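Local coordinates for antibiotic biosynthesis monooxygenase (Shewanella loihica, PDB 2RIL), which probably acts as a monooxygenase of the antibiotic biosynthesis monooxygenase family, a putative oxidoreductase, at residues D17-E20 against A21-Y25. Residues are numbered along the deposited sequence; the frame is centred on the assembly and turned at random.
Sequences DKLE and AAIEY
K18 and A22 make the first of three successive i to i+4 backbone bonds in one continuous chain, the opening turns of helix 19-33. A22 N donates to K18 O at 3.0 Å, and I23 N to L19 O at 2.9 Å, the straighter of the two with an N-H...O angle of 169°. E24 N to E20 O, 3.0 Å, follows in the series, its donor tilted from the carbonyl plane, and Y25 N to A21 O continues it. K18 is at the N-cap position, and its carbonyl accepts the first i to i+4 bond.

One turn apart, the carboxylates of E20 and E24 meet across planes turned 73° from each other. Their OE2 atoms lie 2.6 Å apart, too close for two bare charges, so one of the two acids probably carries a proton and offers it to the other. E20 reaches this point because its chain bends at chi2 (66°), whereas E24 runs extended beyond CG, and E24 CG lies 3.3 Å from E20 O. On another flank, L19 CG approaches I23 CD1 at 4.0 Å, an apolar i to i+4 contact; E20 OE1 is also 4.0 Å from I23 CD1.

In this dimeric alpha/beta-barrel family, the helix start lies against the sheet: L19 and A22 pack on L56 of strand 56-62, and A22 also touches V14 and L87. E20 and I23 pack on R98 and I97 of the second subunit.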
# COMPACT_ATOMS: atom_id res chain seq x y z
N ASP A 17 1.88 -21.22 0.16
CA ASP A 17 0.76 -22.04 -0.17
C ASP A 17 -0.51 -21.75 0.62
O ASP A 17 -1.48 -22.51 0.46
CB ASP A 17 1.11 -23.56 -0.05
CG ASP A 17 0.42 -24.40 -1.11
OD1 ASP A 17 0.12 -23.86 -2.18
OD2 ASP A 17 0.15 -25.60 -0.87
N LYS A 18 -0.56 -20.67 1.42
CA LYS A 18 -1.73 -20.38 2.26
C LYS A 18 -2.49 -19.09 1.88
O LYS A 18 -3.16 -18.49 2.74
CB LYS A 18 -1.35 -20.26 3.73
CG LYS A 18 -0.55 -21.43 4.27
CD LYS A 18 -1.25 -22.74 4.12
CE LYS A 18 -2.03 -23.06 5.37
NZ LYS A 18 -2.72 -24.36 5.23
N LEU A 19 -2.42 -18.70 0.62
CA LEU A 19 -3.07 -17.46 0.20
C LEU A 19 -4.58 -17.46 0.44
O LEU A 19 -5.13 -16.52 0.99
CB LEU A 19 -2.76 -17.17 -1.25
CG LEU A 19 -3.38 -15.90 -1.84
CD1 LEU A 19 -2.87 -14.66 -1.09
CD2 LEU A 19 -3.07 -15.84 -3.34
N GLU A 20 -5.26 -18.55 0.07
CA GLU A 20 -6.71 -18.52 0.21
C GLU A 20 -7.13 -18.44 1.66
O GLU A 20 -8.09 -17.74 2.01
CB GLU A 20 -7.38 -19.72 -0.50
CG GLU A 20 -8.90 -19.67 -0.47
CD GLU A 20 -9.53 -18.54 -1.26
OE1 GLU A 20 -8.90 -18.04 -2.19
OE2 GLU A 20 -10.69 -18.11 -0.98
N ALA A 21 -6.45 -19.18 2.54
CA ALA A 21 -6.74 -19.10 3.94
C ALA A 21 -6.53 -17.68 4.46
O ALA A 21 -7.30 -17.19 5.28
CB ALA A 21 -5.87 -20.10 4.74
N ALA A 22 -5.48 -17.03 4.00
CA ALA A 22 -5.19 -15.64 4.42
C ALA A 22 -6.29 -14.70 3.95
O ALA A 22 -6.73 -13.83 4.72
CB ALA A 22 -3.84 -15.19 3.87
N ILE A 23 -6.73 -14.84 2.69
CA ILE A 23 -7.87 -14.05 2.18
C ILE A 23 -9.10 -14.21 3.05
O ILE A 23 -9.73 -13.24 3.43
CB ILE A 23 -8.20 -14.34 0.69
CG1 ILE A 23 -7.02 -13.94 -0.22
CG2 ILE A 23 -9.48 -13.63 0.24
CD1 ILE A 23 -7.13 -14.54 -1.65
N GLU A 24 -9.42 -15.45 3.39
CA GLU A 24 -10.65 -15.72 4.12
C GLU A 24 -10.58 -15.17 5.56
O GLU A 24 -11.56 -14.65 6.08
CB GLU A 24 -10.99 -17.23 4.01
CG GLU A 24 -11.38 -17.57 2.58
CD GLU A 24 -11.62 -19.03 2.26
OE1 GLU A 24 -11.79 -19.84 3.18
OE2 GLU A 24 -11.67 -19.37 1.04
N TYR A 25 -9.39 -15.24 6.17
CA TYR A 25 -9.13 -14.60 7.47
C TYR A 25 -9.35 -13.09 7.35
O TYR A 25 -10.06 -12.48 8.15
CB TYR A 25 -7.68 -14.91 7.91
CG TYR A 25 -7.18 -14.19 9.13
CD1 TYR A 25 -6.51 -12.96 9.04
CD2 TYR A 25 -7.30 -14.78 10.37
CE1 TYR A 25 -6.05 -12.32 10.20
CE2 TYR A 25 -6.83 -14.16 11.51
CZ TYR A 25 -6.19 -12.95 11.42
OH TYR A 25 -5.74 -12.36 12.59